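Local coordinates for transcriptional regulator (NtrC family) (Aquifex aeolicus, PDB 3DZD), which probably activates transcription as an ATP-hydrolysing partner of sigma54 RNA polymerase, under the control of a receiver domain, and is captured here in its inactive state, at residues E21-H26 and R107-I112; L194-L199 and T252-N257. All blocks are in the same frame, centred on the assembly; numbering follows the deposited sequence.

Interaction 1. Residues E21-H26 and R107-I112; sequences EEEGYH and RFLLTI
Ile112 spreads its CG2 methyl over one face of the Tyr25 ring, a CH-pi contact with the methyl 4.0 Å from the ring centroid. It belongs to the CheY-like receiver fold and joins the turn that follows the first helix, 10-22, to the last helix, 105-119. The methyl stands 25° off the ring normal, displaced toward the hydroxyl end, and CG2 comes closest to CZ of Tyr25, at 3.7 Å. With Ile112 CG1 beside the backbone N (chi1 -67°), it is the CG2 branch that is left to face the ring. CG1 of the same residue turns instead to a face of Phe108, whose ring packs on Leu16, Ile19 and Leu20 of helix 10-22. Tyr25 also meets the ring of Phe116, the two planes nearly parallel. Replacing Tyr25 by an alanine would probably leave the Ile112 methyl without its aromatic cover and the bridging water with one partner fewer. A Schellman motif ends the helix just before the tyrosine, with Gly24 at positive phi as C-prime residue and Tyr25 N bonded to Leu20 O. At the more exposed side, Glu23 crosses Leu109 at about a right angle. Its CG lies 3.5 Å from Leu109 CD1, and the bend at chi2 turns CD and OE2 back along the same methyl. One water bridges the segments, 2.7 Å from Tyr25 OH and donating to Leu109 O over the same length.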
loop_
_atom_site.group_PDB
_atom_site.type_symbol
_atom_site.label_atom_id
_atom_site.label_comp_id
_atom_site.label_asym_id
_atom_site.label_seq_id
_atom_site.Cartn_x
_atom_site.Cartn_y
_atom_site.Cartn_z
ATOM N N GLU A 21 17.724 16.029 21.466
ATOM C CA GLU A 21 18.933 16.336 20.716
ATOM C C GLU A 21 19.945 15.202 20.840
ATOM O O GLU A 21 20.610 14.844 19.868
ATOM C CB GLU A 21 19.542 17.645 21.212
ATOM C CG GLU A 21 20.676 18.176 20.353
ATOM C CD GLU A 21 21.225 19.492 20.876
ATOM O OE1 GLU A 21 20.566 20.101 21.753
ATOM O OE2 GLU A 21 22.312 19.914 20.414
ATOM N N GLU A 22 20.041 14.637 22.042
ATOM C CA GLU A 22 20.947 13.527 22.328
ATOM C C GLU A 22 20.591 12.266 21.542
ATOM O O GLU A 22 21.427 11.380 21.368
ATOM C CB GLU A 22 20.953 13.231 23.835
ATOM C CG GLU A 22 21.734 11.986 24.253
ATOM C CD GLU A 22 20.859 10.744 24.399
ATOM O OE1 GLU A 22 19.645 10.887 24.660
ATOM O OE2 GLU A 22 21.393 9.619 24.267
ATOM N N GLU A 23 19.357 12.190 21.058
ATOM C CA GLU A 23 18.885 10.989 20.376
ATOM C C GLU A 23 18.708 11.176 18.879
ATOM O O GLU A 23 18.164 10.309 18.198
ATOM C CB GLU A 23 17.582 10.496 20.999
ATOM C CG GLU A 23 17.774 9.871 22.369
ATOM C CD GLU A 23 18.504 8.544 22.301
ATOM O OE1 GLU A 23 18.358 7.844 21.274
ATOM O OE2 GLU A 23 19.210 8.196 23.273
ATOM N N GLY A 24 19.167 12.312 18.368
ATOM C CA GLY A 24 19.119 12.565 16.941
ATOM C C GLY A 24 17.968 13.444 16.506
ATOM O O GLY A 24 17.876 13.800 15.334
ATOM N N TYR A 25 17.083 13.797 17.433
ATOM C CA TYR A 25 15.973 14.674 17.075
ATOM C C TYR A 25 16.401 16.123 17.184
ATOM O O TYR A 25 17.264 16.467 17.991
ATOM C CB TYR A 25 14.740 14.431 17.951
ATOM C CG TYR A 25 14.302 12.991 18.017
ATOM C CD1 TYR A 25 13.498 12.442 17.027
ATOM C CD2 TYR A 25 14.689 12.180 19.080
ATOM C CE1 TYR A 25 13.096 11.117 17.088
ATOM C CE2 TYR A 25 14.297 10.860 19.153
ATOM C CZ TYR A 25 13.503 10.332 18.157
ATOM O OH TYR A 25 13.110 9.014 18.244
ATOM N N HIS A 26 15.796 16.969 16.368
ATOM C CA HIS A 26 16.083 18.391 16.419
ATOM C C HIS A 26 14.915 19.125 17.096
ATOM O O HIS A 26 13.923 19.461 16.453
ATOM C CB HIS A 26 16.395 18.921 15.011
ATOM C CG HIS A 26 17.675 18.383 14.433
ATOM N ND1 HIS A 26 17.850 17.053 14.109
ATOM C CD2 HIS A 26 18.843 18.997 14.123
ATOM C CE1 HIS A 26 19.068 16.870 13.630
ATOM N NE2 HIS A 26 19.692 18.034 13.628
ATOM N N ARG A 107 10.994 6.100 29.172
ATOM C CA ARG A 107 9.568 6.155 28.876
ATOM C C ARG A 107 9.287 7.266 27.886
ATOM O O ARG A 107 8.511 7.093 26.949
ATOM C CB ARG A 107 8.772 6.389 30.164
ATOM C CG ARG A 107 7.293 6.658 29.959
ATOM C CD ARG A 107 6.576 5.454 29.361
ATOM N NE ARG A 107 6.533 5.494 27.901
ATOM C CZ ARG A 107 6.096 4.501 27.125
ATOM N NH1 ARG A 107 5.674 3.357 27.658
ATOM N NH2 ARG A 107 6.098 4.650 25.806
ATOM N N PHE A 108 9.924 8.412 28.097
ATOM C CA PHE A 108 9.816 9.524 27.160
ATOM C C PHE A 108 10.238 9.132 25.743
ATOM O O PHE A 108 9.470 9.269 24.796
ATOM C CB PHE A 108 10.655 10.713 27.633
ATOM C CG PHE A 108 10.706 11.839 26.644
ATOM C CD1 PHE A 108 9.561 12.559 26.337
ATOM C CD2 PHE A 108 11.900 12.173 26.011
ATOM C CE1 PHE A 108 9.601 13.598 25.418
ATOM C CE2 PHE A 108 11.953 13.213 25.091
ATOM C CZ PHE A 108 10.800 13.925 24.792
ATOM N N LEU A 109 11.467 8.642 25.611
ATOM C CA LEU A 109 12.023 8.290 24.304
ATOM C C LEU A 109 11.207 7.230 23.581
ATOM O O LEU A 109 11.047 7.295 22.364
ATOM C CB LEU A 109 13.471 7.828 24.449
ATOM C CG LEU A 109 14.440 8.970 24.743
ATOM C CD1 LEU A 109 15.865 8.448 24.881
ATOM C CD2 LEU A 109 14.343 10.007 23.646
ATOM N N LEU A 110 10.690 6.258 24.330
ATOM C CA LEU A 110 9.862 5.215 23.736
ATOM C C LEU A 110 8.571 5.794 23.163
ATOM O O LEU A 110 8.130 5.413 22.068
ATOM C CB LEU A 110 9.544 4.115 24.751
ATOM C CG LEU A 110 8.628 3.030 24.172
ATOM C CD1 LEU A 110 9.276 2.389 22.949
ATOM C CD2 LEU A 110 8.255 1.981 25.213
ATOM N N THR A 111 7.962 6.713 23.905
ATOM C CA THR A 111 6.744 7.372 23.438
ATOM C C THR A 111 6.996 8.227 22.189
ATOM O O THR A 111 6.181 8.244 21.275
ATOM C CB THR A 111 6.125 8.240 24.542
ATOM O OG1 THR A 111 5.836 7.415 25.671
ATOM C CG2 THR A 111 4.849 8.888 24.070
ATOM N N ILE A 112 8.121 8.937 22.167
ATOM C CA ILE A 112 8.515 9.715 21.004
ATOM C C ILE A 112 8.662 8.817 19.781
ATOM O O ILE A 112 8.158 9.121 18.702
ATOM C CB ILE A 112 9.847 10.448 21.241
ATOM C CG1 ILE A 112 9.677 11.519 22.314
ATOM C CG2 ILE A 112 10.361 11.063 19.930
ATOM C CD1 ILE A 112 8.953 12.756 21.830
HETATM O O HOH W 1 13.061 7.875 20.684
#

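Interaction 2. Residues L194-L199 and T252-N257; sequences LAESEL and TRLGGN
Leu254 reaches helix 195-200 with both branches of its fork, one methyl for each of two successive residues. CD1 lies against the backbone of Ser197, 3.7 Å from its CA, and also touches the CB of the same serine. CD2 takes the other side, alongside Glu196, packing on the CG of that residue and coming to 3.5 Å from its OE2. The glutamate therefore presents its aliphatic stem as well as one carboxylate oxygen to the leucine. CG anti to the backbone N (chi1 176°) and an extended chain beyond it carry the carboxylate past the methyl, to where OE1 forms a salt bridge with Arg237 of helix 236-248. OE2 thus rests against a methyl, while OE1 takes the salt bridge. Both segments belong to the sigma54-interacting AAA+ domain, and helix 195-200 leads into the loop bearing the GAFTGA motif, which in this family engages sigma54; 252-257 lies in the loop between strands 250-251 and 260-261, probably the second surface loop of the AAA+ domain in this family. Two residues of the motif border the contact, Ala206 touching Leu254 and Phe207 touching Ser197. Farther out, the backbone of Leu254 is hydrogen-bonded to that of Gly201, and Gly255, at a positive phi of 102° that disfavours any side chain, lets the chain turn away directly after the leucine. Lys214 makes a weak hydrogen bond to Ser197 OG.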
loop_
_atom_site.group_PDB
_atom_site.type_symbol
_atom_site.label_atom_id
_atom_site.label_comp_id
_atom_site.label_asym_id
_atom_site.label_seq_id
_atom_site.Cartn_x
_atom_site.Cartn_y
_atom_site.Cartn_z
ATOM N N LEU A 194 -0.516 -24.774 -6.064
ATOM C CA LEU A 194 0.067 -23.620 -5.387
ATOM C C LEU A 194 -1.033 -22.764 -4.764
ATOM O O LEU A 194 -0.776 -21.926 -3.899
ATOM C CB LEU A 194 0.895 -22.781 -6.358
ATOM C CG LEU A 194 2.410 -22.780 -6.130
ATOM C CD1 LEU A 194 3.013 -24.181 -6.267
ATOM C CD2 LEU A 194 3.096 -21.790 -7.073
ATOM N N ALA A 195 -2.260 -22.986 -5.219
ATOM C CA ALA A 195 -3.416 -22.267 -4.704
ATOM C C ALA A 195 -3.557 -22.462 -3.198
ATOM O O ALA A 195 -3.605 -21.490 -2.450
ATOM C CB ALA A 195 -4.680 -22.712 -5.421
ATOM N N GLU A 196 -3.613 -23.716 -2.757
ATOM C CA GLU A 196 -3.756 -24.018 -1.334
ATOM C C GLU A 196 -2.685 -23.330 -0.488
ATOM O O GLU A 196 -2.888 -23.073 0.698
ATOM C CB GLU A 196 -3.721 -25.528 -1.094
ATOM C CG GLU A 196 -3.769 -25.923 0.374
ATOM C CD GLU A 196 -3.943 -27.417 0.573
ATOM O OE1 GLU A 196 -4.039 -28.144 -0.438
ATOM O OE2 GLU A 196 -3.981 -27.864 1.739
ATOM N N SER A 197 -1.550 -23.031 -1.105
ATOM C CA SER A 197 -0.453 -22.366 -0.415
ATOM C C SER A 197 -0.633 -20.854 -0.412
ATOM O O SER A 197 -0.317 -20.180 0.568
ATOM C CB SER A 197 0.876 -22.720 -1.082
ATOM O OG SER A 197 1.870 -21.761 -0.769
ATOM N N GLU A 198 -1.127 -20.325 -1.522
ATOM C CA GLU A 198 -1.388 -18.898 -1.640
ATOM C C GLU A 198 -2.417 -18.455 -0.613
ATOM O O GLU A 198 -2.336 -17.356 -0.070
ATOM C CB GLU A 198 -1.898 -18.573 -3.044
ATOM C CG GLU A 198 -0.818 -18.565 -4.087
ATOM C CD GLU A 198 0.107 -17.387 -3.923
ATOM O OE1 GLU A 198 -0.344 -16.247 -4.169
ATOM O OE2 GLU A 198 1.283 -17.599 -3.547
ATOM N N LEU A 199 -3.386 -19.324 -0.356
ATOM C CA LEU A 199 -4.480 -19.010 0.549
ATOM C C LEU A 199 -4.073 -19.165 2.009
ATOM O O LEU A 199 -4.311 -18.275 2.828
ATOM C CB LEU A 199 -5.679 -19.925 0.274
ATOM C CG LEU A 199 -6.714 -19.510 -0.769
ATOM C CD1 LEU A 199 -7.857 -20.523 -0.814
ATOM C CD2 LEU A 199 -7.251 -18.125 -0.463
ATOM N N THR A 252 -5.551 -22.961 9.626
ATOM C CA THR A 252 -4.163 -23.153 10.007
ATOM C C THR A 252 -3.307 -23.086 8.755
ATOM O O THR A 252 -3.799 -23.317 7.652
ATOM C CB THR A 252 -3.969 -24.502 10.706
ATOM O OG1 THR A 252 -4.453 -25.552 9.859
ATOM C CG2 THR A 252 -4.744 -24.530 12.014
ATOM N N ARG A 253 -2.034 -22.749 8.913
ATOM C CA ARG A 253 -1.139 -22.706 7.767
ATOM C C ARG A 253 -0.793 -24.113 7.294
ATOM O O ARG A 253 -1.135 -25.107 7.946
ATOM C CB ARG A 253 0.133 -21.942 8.110
ATOM C CG ARG A 253 -0.098 -20.464 8.394
ATOM C CD ARG A 253 1.219 -19.724 8.449
ATOM N NE ARG A 253 1.060 -18.278 8.572
ATOM C CZ ARG A 253 1.006 -17.629 9.730
ATOM N NH1 ARG A 253 1.081 -18.300 10.875
ATOM N NH2 ARG A 253 0.874 -16.309 9.745
ATOM N N LEU A 254 -0.134 -24.194 6.144
ATOM C CA LEU A 254 0.422 -25.459 5.689
ATOM C C LEU A 254 1.651 -25.762 6.533
ATOM O O LEU A 254 2.649 -25.040 6.476
ATOM C CB LEU A 254 0.807 -25.398 4.206
ATOM C CG LEU A 254 -0.305 -25.158 3.181
ATOM C CD1 LEU A 254 0.237 -25.331 1.764
ATOM C CD2 LEU A 254 -1.514 -26.073 3.426
ATOM N N GLY A 255 1.568 -26.821 7.328
ATOM C CA GLY A 255 2.693 -27.246 8.137
ATOM C C GLY A 255 2.575 -26.840 9.589
ATOM O O GLY A 255 3.283 -27.369 10.444
ATOM N N GLY A 256 1.677 -25.903 9.871
ATOM C CA GLY A 256 1.489 -25.410 11.223
ATOM C C GLY A 256 0.215 -25.903 11.876
ATOM O O GLY A 256 -0.678 -26.422 11.206
ATOM N N ASN A 257 0.130 -25.731 13.192
ATOM C CA ASN A 257 -1.048 -26.144 13.944
ATOM C C ASN A 257 -1.678 -24.991 14.725
ATOM O O ASN A 257 -2.683 -25.168 15.416
ATOM C CB ASN A 257 -0.698 -27.293 14.894
ATOM C CG ASN A 257 -1.915 -27.845 15.615
ATOM O OD1 ASN A 257 -3.007 -27.930 15.046
ATOM N ND2 ASN A 257 -1.733 -28.224 16.876
#

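In the fold
Interactions 1 and 2 follow one another along the chain, one in the receiver domain and the other in the AAA+ domain, with centres 42 Å apart and nearest atoms about 24 Å apart, so they do not touch. The second subunit reaches both. Beside interaction 1, Arg107 forms a salt bridge with Glu97 of the second subunit, and Phe98 of that subunit packs on Arg107 and Leu110; beside interaction 2, Arg253 has a long, weak ion pair with Asp72 of the second subunit. ADP is held in a pocket elsewhere in the AAA+ part, drawn from residues between 130 and 351, and neither contact as described involves the nucleotide.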